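Local coordinates for FOKI restriction endonuclease (Planomicrobium okeanokoites, PDB 2FOK), which recognises a specific DNA sequence and, as a type IIS restriction endonuclease, cleaves the DNA outside it in a metal-dependent reaction, at residues A[9-17]-A[225-236]; A[154-163]-A[286-294]. All blocks are in the same frame, centred on the assembly; numbering follows the deposited sequence.

Interaction 1: A[9-17]-A[225-236]; sequences GWVQNPGKF and KYARMIGGWLDK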
loop_
_atom_site.group_PDB
_atom_site.type_symbol
_atom_site.label_atom_id
_atom_site.label_comp_id
_atom_site.label_asym_id
_atom_site.label_seq_id
_atom_site.Cartn_x
_atom_site.Cartn_y
_atom_site.Cartn_z
ATOM N N GLY A 9 -0.918 13.024 1.858
ATOM C CA GLY A 9 -1.117 12.665 0.463
ATOM C C GLY A 9 -1.852 11.371 0.222
ATOM O O GLY A 9 -2.116 11.015 -0.928
ATOM N N TRP A 10 -2.206 10.680 1.300
ATOM C CA TRP A 10 -2.871 9.388 1.192
ATOM C C TRP A 10 -3.884 9.142 2.311
ATOM O O TRP A 10 -3.548 9.176 3.500
ATOM C CB TRP A 10 -1.816 8.285 1.208
ATOM C CG TRP A 10 -0.684 8.508 0.243
ATOM C CD1 TRP A 10 0.521 9.108 0.506
ATOM C CD2 TRP A 10 -0.655 8.146 -1.138
ATOM N NE1 TRP A 10 1.291 9.141 -0.629
ATOM C CE2 TRP A 10 0.592 8.560 -1.654
ATOM C CE3 TRP A 10 -1.567 7.511 -1.997
ATOM C CZ2 TRP A 10 0.955 8.361 -2.993
ATOM C CZ3 TRP A 10 -1.204 7.312 -3.331
ATOM C CH2 TRP A 10 0.048 7.736 -3.814
ATOM N N VAL A 11 -5.122 8.881 1.918
ATOM C CA VAL A 11 -6.191 8.625 2.876
ATOM C C VAL A 11 -6.761 7.231 2.608
ATOM O O VAL A 11 -6.969 6.854 1.459
ATOM C CB VAL A 11 -7.304 9.706 2.763
ATOM C CG1 VAL A 11 -7.844 10.036 4.144
ATOM C CG2 VAL A 11 -6.745 10.976 2.106
ATOM N N GLN A 12 -7.016 6.473 3.670
ATOM C CA GLN A 12 -7.516 5.101 3.549
ATOM C C GLN A 12 -8.979 4.858 3.920
ATOM O O GLN A 12 -9.619 3.951 3.384
ATOM C CB GLN A 12 -6.672 4.171 4.423
ATOM C CG GLN A 12 -5.473 3.530 3.755
ATOM C CD GLN A 12 -4.695 2.653 4.725
ATOM O OE1 GLN A 12 -3.643 2.104 4.385
ATOM N NE2 GLN A 12 -5.215 2.520 5.945
ATOM N N ASN A 13 -9.511 5.644 4.845
ATOM C CA ASN A 13 -10.876 5.407 5.269
ATOM C C ASN A 13 -11.903 6.445 4.844
ATOM O O ASN A 13 -11.618 7.639 4.805
ATOM C CB ASN A 13 -10.892 5.197 6.781
ATOM C CG ASN A 13 -10.331 3.842 7.174
ATOM O OD1 ASN A 13 -10.788 2.810 6.683
ATOM N ND2 ASN A 13 -9.331 3.838 8.052
ATOM N N PRO A 14 -13.122 5.981 4.505
ATOM C CA PRO A 14 -14.257 6.791 4.058
ATOM C C PRO A 14 -14.729 7.904 4.980
ATOM O O PRO A 14 -14.661 7.800 6.209
ATOM C CB PRO A 14 -15.358 5.763 3.803
ATOM C CG PRO A 14 -14.962 4.576 4.601
ATOM C CD PRO A 14 -13.474 4.550 4.545
ATOM N N GLY A 15 -15.211 8.971 4.347
ATOM C CA GLY A 15 -15.732 10.127 5.052
ATOM C C GLY A 15 -16.705 10.837 4.126
ATOM O O GLY A 15 -16.663 10.635 2.911
ATOM N N LYS A 16 -17.583 11.659 4.682
ATOM C CA LYS A 16 -18.548 12.379 3.866
ATOM C C LYS A 16 -17.977 13.717 3.376
ATOM O O LYS A 16 -17.332 14.433 4.136
ATOM C CB LYS A 16 -19.827 12.618 4.674
ATOM C CG LYS A 16 -20.981 11.692 4.306
ATOM C CD LYS A 16 -21.960 11.565 5.465
ATOM C CE LYS A 16 -23.279 12.268 5.164
ATOM N NZ LYS A 16 -24.436 11.322 5.072
ATOM N N PHE A 17 -18.213 14.043 2.107
ATOM C CA PHE A 17 -17.722 15.297 1.532
ATOM C C PHE A 17 -18.324 16.475 2.303
ATOM O O PHE A 17 -17.752 17.569 2.340
ATOM C CB PHE A 17 -18.110 15.402 0.047
ATOM C CG PHE A 17 -16.978 15.106 -0.911
ATOM C CD1 PHE A 17 -15.941 16.016 -1.093
ATOM C CD2 PHE A 17 -16.948 13.909 -1.627
ATOM C CE1 PHE A 17 -14.894 15.745 -1.966
ATOM C CE2 PHE A 17 -15.903 13.626 -2.507
ATOM C CZ PHE A 17 -14.871 14.551 -2.677
ATOM N N LYS A 225 -6.509 0.100 -1.074
ATOM C CA LYS A 225 -7.279 0.984 -0.186
ATOM C C LYS A 225 -7.365 2.375 -0.815
ATOM O O LYS A 225 -8.448 2.949 -0.972
ATOM C CB LYS A 225 -6.556 1.110 1.162
ATOM C CG LYS A 225 -7.353 0.667 2.373
ATOM C CD LYS A 225 -6.788 -0.636 2.944
ATOM C CE LYS A 225 -5.914 -0.397 4.170
ATOM N NZ LYS A 225 -5.273 -1.660 4.618
ATOM N N TYR A 226 -6.196 2.915 -1.150
ATOM C CA TYR A 226 -6.076 4.226 -1.776
ATOM C C TYR A 226 -6.840 4.279 -3.096
ATOM O O TYR A 226 -7.538 5.249 -3.359
ATOM C CB TYR A 226 -4.600 4.552 -2.019
ATOM C CG TYR A 226 -3.773 4.588 -0.750
ATOM C CD1 TYR A 226 -4.305 5.100 0.424
ATOM C CD2 TYR A 226 -2.464 4.114 -0.723
ATOM C CE1 TYR A 226 -3.571 5.148 1.588
ATOM C CE2 TYR A 226 -1.709 4.156 0.451
ATOM C CZ TYR A 226 -2.277 4.679 1.605
ATOM O OH TYR A 226 -1.561 4.752 2.786
ATOM N N ALA A 227 -6.710 3.237 -3.921
ATOM C CA ALA A 227 -7.398 3.175 -5.221
ATOM C C ALA A 227 -8.916 3.190 -5.095
ATOM O O ALA A 227 -9.613 3.706 -5.970
ATOM C CB ALA A 227 -6.986 1.927 -5.973
ATOM N N ARG A 228 -9.425 2.593 -4.021
ATOM C CA ARG A 228 -10.861 2.530 -3.782
ATOM C C ARG A 228 -11.345 3.894 -3.310
ATOM O O ARG A 228 -12.402 4.375 -3.724
ATOM C CB ARG A 228 -11.172 1.458 -2.725
ATOM C CG ARG A 228 -12.466 1.691 -1.945
ATOM C CD ARG A 228 -12.735 0.613 -0.900
ATOM N NE ARG A 228 -11.739 0.584 0.169
ATOM C CZ ARG A 228 -11.630 1.510 1.118
ATOM N NH1 ARG A 228 -12.455 2.545 1.136
ATOM N NH2 ARG A 228 -10.695 1.404 2.055
ATOM N N MET A 229 -10.557 4.516 -2.440
ATOM C CA MET A 229 -10.891 5.829 -1.904
ATOM C C MET A 229 -10.801 6.889 -2.989
ATOM O O MET A 229 -11.779 7.584 -3.271
ATOM C CB MET A 229 -9.942 6.182 -0.755
ATOM C CG MET A 229 -10.118 5.290 0.468
ATOM S SD MET A 229 -11.859 5.143 0.911
ATOM C CE MET A 229 -12.129 6.785 1.633
ATOM N N ILE A 230 -9.628 7.016 -3.604
ATOM C CA ILE A 230 -9.470 8.007 -4.650
ATOM C C ILE A 230 -10.491 7.772 -5.755
ATOM O O ILE A 230 -11.080 8.720 -6.273
ATOM C CB ILE A 230 -8.058 7.996 -5.250
ATOM C CG1 ILE A 230 -7.018 8.143 -4.132
ATOM C CG2 ILE A 230 -7.909 9.166 -6.242
ATOM C CD1 ILE A 230 -5.588 7.897 -4.576
ATOM N N GLY A 231 -10.708 6.508 -6.104
ATOM C CA GLY A 231 -11.674 6.181 -7.139
ATOM C C GLY A 231 -13.086 6.589 -6.757
ATOM O O GLY A 231 -13.882 6.975 -7.614
ATOM N N GLY A 232 -13.401 6.491 -5.470
ATOM C CA GLY A 232 -14.718 6.885 -4.994
ATOM C C GLY A 232 -14.901 8.395 -5.038
ATOM O O GLY A 232 -16.005 8.894 -5.272
ATOM N N TRP A 233 -13.817 9.133 -4.812
ATOM C CA TRP A 233 -13.870 10.593 -4.862
ATOM C C TRP A 233 -14.217 11.018 -6.286
ATOM O O TRP A 233 -15.115 11.835 -6.499
ATOM C CB TRP A 233 -12.513 11.194 -4.461
ATOM C CG TRP A 233 -12.186 11.053 -2.994
ATOM C CD1 TRP A 233 -13.047 10.696 -1.977
ATOM C CD2 TRP A 233 -10.903 11.246 -2.379
ATOM N NE1 TRP A 233 -12.373 10.655 -0.770
ATOM C CE2 TRP A 233 -11.059 10.988 -0.988
ATOM C CE3 TRP A 233 -9.638 11.611 -2.863
ATOM C CZ2 TRP A 233 -9.994 11.084 -0.087
ATOM C CZ3 TRP A 233 -8.584 11.705 -1.972
ATOM C CH2 TRP A 233 -8.767 11.442 -0.594
ATOM N N LEU A 234 -13.512 10.437 -7.257
ATOM C CA LEU A 234 -13.712 10.734 -8.678
ATOM C C LEU A 234 -15.084 10.315 -9.195
ATOM O O LEU A 234 -15.590 10.884 -10.154
ATOM C CB LEU A 234 -12.653 10.028 -9.516
ATOM C CG LEU A 234 -11.190 10.359 -9.264
ATOM C CD1 LEU A 234 -10.322 9.328 -9.955
ATOM C CD2 LEU A 234 -10.886 11.757 -9.788
ATOM N N ASP A 235 -15.671 9.302 -8.570
ATOM C CA ASP A 235 -16.978 8.816 -8.978
ATOM C C ASP A 235 -18.014 9.881 -8.637
ATOM O O ASP A 235 -18.783 10.318 -9.497
ATOM C CB ASP A 235 -17.288 7.503 -8.256
ATOM C CG ASP A 235 -18.670 6.962 -8.576
ATOM O OD1 ASP A 235 -18.836 6.289 -9.623
ATOM O OD2 ASP A 235 -19.594 7.205 -7.766
ATOM N N LYS A 236 -18.010 10.313 -7.380
ATOM C CA LYS A 236 -18.940 11.320 -6.909
ATOM C C LYS A 236 -18.819 12.654 -7.643
ATOM O O LYS A 236 -19.742 13.469 -7.604
ATOM C CB LYS A 236 -18.757 11.529 -5.405
ATOM C CG LYS A 236 -19.213 10.328 -4.588
ATOM C CD LYS A 236 -19.681 10.706 -3.193
ATOM C CE LYS A 236 -18.637 10.310 -2.141
ATOM N NZ LYS A 236 -18.126 8.919 -2.316
#
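Trp10 sets its CB over one face of the Tyr226 ring, a CH-pi contact with CB 3.9 Å from the ring centroid, while its CE3 reaches CD2 of Tyr226; here loop 9-17, which leads into helix 17-24, meets helical segment 225-236. The two rings meet obliquely, their planes 43° apart. Val11 O lies at the edge of the Tyr226 ring. Farther along the helix Trp233 turns its edge to the loop: Val11 CG2 lies in the indole plane, 3.4 Å from CH2 of Trp233. The Phe17 ring approaches the other end of this indole obliquely, CE2 4.1 Å from CD1 of Trp233.

Flexible side chains fill in between. Unbranched Met229 bends at chi2 (-48°) and chi3 and lays SD and CE against the backbone from Gln12 to Pro14; packing is tight there, with CE only 3.2 Å from CA of Pro14. Gln12, extended beyond CG, places that methylene 3.3 Å from CE1 of Tyr226, and its amide crosses the Lys225 chain obliquely at CE. Near the far end of the segment, Lys236 brings CE to the edge of the Phe17 ring.

One hydrogen bond crosses the contact, from Arg228 NH2 to Gln12 O at 3.1 Å. The donor sits nearly along the C=O axis, and the oxygen is tilted 24° from the guanidinium plane. A salt bridge from Arg228 NE to Glu220 should help position this group.

The contact joins recognition subdomains 1 and 2. Trp113 of helix 104-116 stacks on Trp233 and meets Phe17 edge-to-face, helix 146-157 supports Phe17 and Trp233, and Pro161 of helix 160-169 touches Trp10 and Ile230.

Interaction 2: A[154-163]-A[286-294]; sequences EAISSYPPAI and RVPKRVYWE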
loop_
_atom_site.group_PDB
_atom_site.type_symbol
_atom_site.label_atom_id
_atom_site.label_comp_id
_atom_site.label_asym_id
_atom_site.label_seq_id
_atom_site.Cartn_x
_atom_site.Cartn_y
_atom_site.Cartn_z
ATOM N N GLU A 154 -11.172 20.980 -9.532
ATOM C CA GLU A 154 -9.908 21.659 -9.748
ATOM C C GLU A 154 -8.949 21.244 -8.650
ATOM O O GLU A 154 -7.758 21.066 -8.886
ATOM C CB GLU A 154 -10.100 23.172 -9.714
ATOM C CG GLU A 154 -8.827 23.930 -9.395
ATOM C CD GLU A 154 -8.209 24.559 -10.616
ATOM O OE1 GLU A 154 -8.849 24.517 -11.693
ATOM O OE2 GLU A 154 -7.083 25.096 -10.490
ATOM N N ALA A 155 -9.477 21.110 -7.441
ATOM C CA ALA A 155 -8.686 20.703 -6.294
ATOM C C ALA A 155 -8.095 19.315 -6.528
ATOM O O ALA A 155 -6.898 19.099 -6.352
ATOM C CB ALA A 155 -9.562 20.694 -5.047
ATOM N N ILE A 156 -8.939 18.375 -6.938
ATOM C CA ILE A 156 -8.493 17.003 -7.175
ATOM C C ILE A 156 -7.547 16.855 -8.362
ATOM O O ILE A 156 -6.765 15.906 -8.414
ATOM C CB ILE A 156 -9.702 16.029 -7.364
ATOM C CG1 ILE A 156 -9.347 14.665 -6.756
ATOM C CG2 ILE A 156 -10.076 15.912 -8.854
ATOM C CD1 ILE A 156 -10.511 13.652 -6.675
ATOM N N SER A 157 -7.613 17.789 -9.309
ATOM C CA SER A 157 -6.745 17.739 -10.489
ATOM C C SER A 157 -5.297 18.097 -10.144
ATOM O O SER A 157 -4.375 17.818 -10.908
ATOM C CB SER A 157 -7.283 18.675 -11.571
ATOM O OG SER A 157 -8.555 18.230 -12.038
ATOM N N SER A 158 -5.114 18.730 -8.989
ATOM C CA SER A 158 -3.791 19.120 -8.500
ATOM C C SER A 158 -3.258 18.008 -7.591
ATOM O O SER A 158 -2.194 18.146 -6.979
ATOM C CB SER A 158 -3.899 20.401 -7.687
ATOM O OG SER A 158 -4.496 20.123 -6.424
ATOM N N TYR A 159 -4.020 16.918 -7.509
ATOM C CA TYR A 159 -3.705 15.748 -6.684
ATOM C C TYR A 159 -3.194 14.623 -7.607
ATOM O O TYR A 159 -3.972 13.981 -8.306
ATOM C CB TYR A 159 -4.984 15.332 -5.939
ATOM C CG TYR A 159 -4.797 14.207 -4.948
ATOM C CD1 TYR A 159 -3.845 14.297 -3.938
ATOM C CD2 TYR A 159 -5.518 13.019 -5.071
ATOM C CE1 TYR A 159 -3.607 13.241 -3.091
ATOM C CE2 TYR A 159 -5.282 11.954 -4.221
ATOM C CZ TYR A 159 -4.322 12.072 -3.237
ATOM O OH TYR A 159 -4.064 11.010 -2.402
ATOM N N PRO A 160 -1.877 14.360 -7.604
ATOM C CA PRO A 160 -1.313 13.319 -8.471
ATOM C C PRO A 160 -1.998 11.952 -8.501
ATOM O O PRO A 160 -2.371 11.480 -9.573
ATOM C CB PRO A 160 0.163 13.244 -8.053
ATOM C CG PRO A 160 0.448 14.559 -7.427
ATOM C CD PRO A 160 -0.840 15.013 -6.781
ATOM N N PRO A 161 -2.151 11.284 -7.341
ATOM C CA PRO A 161 -2.809 9.974 -7.340
ATOM C C PRO A 161 -4.106 9.896 -8.135
ATOM O O PRO A 161 -4.370 8.887 -8.790
ATOM C CB PRO A 161 -3.010 9.685 -5.859
ATOM C CG PRO A 161 -1.818 10.342 -5.227
ATOM C CD PRO A 161 -1.686 11.648 -5.991
ATOM N N ALA A 162 -4.913 10.953 -8.069
ATOM C CA ALA A 162 -6.175 11.007 -8.806
ATOM C C ALA A 162 -5.830 11.038 -10.285
ATOM O O ALA A 162 -6.434 10.341 -11.091
ATOM C CB ALA A 162 -6.960 12.256 -8.427
ATOM N N ILE A 163 -4.843 11.849 -10.644
ATOM C CA ILE A 163 -4.425 11.918 -12.040
ATOM C C ILE A 163 -3.915 10.546 -12.473
ATOM O O ILE A 163 -4.149 10.123 -13.598
ATOM C CB ILE A 163 -3.321 12.979 -12.251
ATOM C CG1 ILE A 163 -3.897 14.375 -11.986
ATOM C CG2 ILE A 163 -2.775 12.900 -13.683
ATOM C CD1 ILE A 163 -5.240 14.634 -12.650
ATOM N N ARG A 286 -2.234 23.073 -17.559
ATOM C CA ARG A 286 -2.688 22.040 -16.664
ATOM C C ARG A 286 -2.729 22.649 -15.269
ATOM O O ARG A 286 -2.177 23.727 -15.033
ATOM C CB ARG A 286 -1.708 20.874 -16.693
ATOM C CG ARG A 286 -0.442 21.100 -15.884
ATOM C CD ARG A 286 0.590 20.030 -16.204
ATOM N NE ARG A 286 1.165 20.216 -17.536
ATOM C CZ ARG A 286 1.812 19.276 -18.219
ATOM N NH1 ARG A 286 1.975 18.063 -17.707
ATOM N NH2 ARG A 286 2.323 19.560 -19.405
ATOM N N VAL A 287 -3.389 21.966 -14.349
ATOM C CA VAL A 287 -3.466 22.446 -12.983
ATOM C C VAL A 287 -2.141 22.078 -12.314
ATOM O O VAL A 287 -1.743 20.913 -12.323
ATOM C CB VAL A 287 -4.629 21.768 -12.234
ATOM C CG1 VAL A 287 -4.675 22.261 -10.808
ATOM C CG2 VAL A 287 -5.950 22.042 -12.964
ATOM N N PRO A 288 -1.416 23.071 -11.769
ATOM C CA PRO A 288 -0.148 22.719 -11.123
ATOM C C PRO A 288 -0.390 21.682 -10.025
ATOM O O PRO A 288 -1.284 21.847 -9.195
ATOM C CB PRO A 288 0.354 24.047 -10.571
ATOM C CG PRO A 288 -0.323 25.086 -11.414
ATOM C CD PRO A 288 -1.671 24.521 -11.730
ATOM N N LYS A 289 0.401 20.615 -10.022
ATOM C CA LYS A 289 0.234 19.560 -9.024
ATOM C C LYS A 289 1.059 19.787 -7.769
ATOM O O LYS A 289 2.207 20.214 -7.838
ATOM C CB LYS A 289 0.576 18.201 -9.630
ATOM C CG LYS A 289 -0.542 17.631 -10.487
ATOM C CD LYS A 289 -0.181 16.260 -11.039
ATOM C CE LYS A 289 1.008 16.315 -11.956
ATOM N NZ LYS A 289 0.877 15.295 -13.045
ATOM N N ARG A 290 0.445 19.496 -6.623
ATOM C CA ARG A 290 1.067 19.651 -5.318
ATOM C C ARG A 290 1.722 18.353 -4.861
ATOM O O ARG A 290 1.071 17.305 -4.819
ATOM C CB ARG A 290 0.019 20.061 -4.281
ATOM C CG ARG A 290 -0.278 21.553 -4.209
ATOM C CD ARG A 290 -0.942 21.905 -2.869
ATOM N NE ARG A 290 -1.759 23.118 -2.950
ATOM C CZ ARG A 290 -1.835 24.040 -1.989
ATOM N NH1 ARG A 290 -1.143 23.903 -0.861
ATOM N NH2 ARG A 290 -2.616 25.103 -2.147
ATOM N N VAL A 291 3.009 18.436 -4.516
ATOM C CA VAL A 291 3.782 17.279 -4.053
ATOM C C VAL A 291 4.512 17.700 -2.790
ATOM O O VAL A 291 5.097 18.778 -2.740
ATOM C CB VAL A 291 4.850 16.835 -5.098
ATOM C CG1 VAL A 291 5.763 15.770 -4.494
ATOM C CG2 VAL A 291 4.172 16.310 -6.368
ATOM N N TYR A 292 4.480 16.858 -1.770
ATOM C CA TYR A 292 5.146 17.180 -0.522
ATOM C C TYR A 292 5.963 15.991 -0.042
ATOM O O TYR A 292 5.586 14.842 -0.238
ATOM C CB TYR A 292 4.122 17.587 0.555
ATOM C CG TYR A 292 2.702 17.202 0.208
ATOM C CD1 TYR A 292 1.914 18.027 -0.598
ATOM C CD2 TYR A 292 2.182 15.963 0.594
ATOM C CE1 TYR A 292 0.649 17.625 -1.021
ATOM C CE2 TYR A 292 0.916 15.552 0.175
ATOM C CZ TYR A 292 0.157 16.384 -0.635
ATOM O OH TYR A 292 -1.089 15.975 -1.067
ATOM N N TRP A 293 7.099 16.308 0.570
ATOM C CA TRP A 293 8.044 15.358 1.132
ATOM C C TRP A 293 7.358 14.237 1.915
ATOM O O TRP A 293 7.813 13.094 1.899
ATOM C CB TRP A 293 8.986 16.137 2.051
ATOM C CG TRP A 293 10.111 15.368 2.646
ATOM C CD1 TRP A 293 11.288 15.030 2.038
ATOM C CD2 TRP A 293 10.209 14.914 3.995
ATOM N NE1 TRP A 293 12.116 14.400 2.929
ATOM C CE2 TRP A 293 11.480 14.316 4.140
ATOM C CE3 TRP A 293 9.346 14.958 5.102
ATOM C CZ2 TRP A 293 11.914 13.760 5.351
ATOM C CZ3 TRP A 293 9.776 14.407 6.310
ATOM C CH2 TRP A 293 11.052 13.816 6.422
ATOM N N GLU A 294 6.265 14.572 2.594
ATOM C CA GLU A 294 5.522 13.607 3.412
ATOM C C GLU A 294 4.683 12.612 2.630
ATOM O O GLU A 294 4.050 11.745 3.220
ATOM C CB GLU A 294 4.604 14.336 4.393
ATOM C CG GLU A 294 5.305 14.948 5.575
ATOM C CD GLU A 294 5.747 16.372 5.310
ATOM O OE1 GLU A 294 5.765 16.793 4.130
ATOM O OE2 GLU A 294 6.079 17.076 6.287
HETATM O O HOH W 1 -2.948 18.283 -13.368
#
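Val287 opens the contact by packing on Ser157 and Ser158, where helix 146-157 gives way to a turn: CG1 lies 3.7 Å from CB of Ser158, and CG2 is 3.9 Å from CB of Ser157. With CG1 anti to the backbone N (chi1 179°), the two methyls of this compact branched residue also meet the carboxylate end of Glu154. A water donates to both Val287 O and Ser157 O, linking the backbones. At Pro288 the carbonyl oxygen takes over, 3.3 Å from CB of Ser158, whose hydroxyl turns back to Ala155 O.

Lys289 runs its aliphatic chain past Pro160 in the opposite direction, CD 4.0 Å from CG of Pro160, and carries its charge on to Asp369 and Gly355 O. Next comes the hydrogen bond from Arg290 N to Ser158 O, 3.0 Å long, nearly straight at 167° and in the carbonyl plane; this oxygen, in the turn between two helices, thus gains a backbone donor. Arg290 O lies 3.6 Å from CD of Pro160. Beyond it, Val291 CG2 touches CG of the same proline, and Tyr292 brings OH toward the edge of the Tyr159 ring.

The extended residues 287-292 thus lie across the junction of helices 146-157 and 160-169. Helix 269-279 touches Ser157 and Val287, while helix 303-319 packs on Val291 and Trp293.

Overall arrangement
Both contacts lay an irregular segment against helical structure, and both are only partly buried, with interaction 1 the larger and nearer the centre of the chain. Helices 146-157 and 160-169, which form one side of interaction 2, also pack against helix 222-236 of interaction 1: Pro161 CB lies 3.4 Å from CD1 of Ile230. The two contacts meet again where Tyr292 touches Gly9. Interaction 1 joins subdomains 1 and 2 of the recognition region through aromatic rings, Gln12, Val11 and a methionine, with one side-chain-to-backbone hydrogen bond. Interaction 2, where the chain runs from helix 269-279 toward helix 303-319, relies more on backbone polar groups, a water, and Val287, Lys289, Pro160 and two serines.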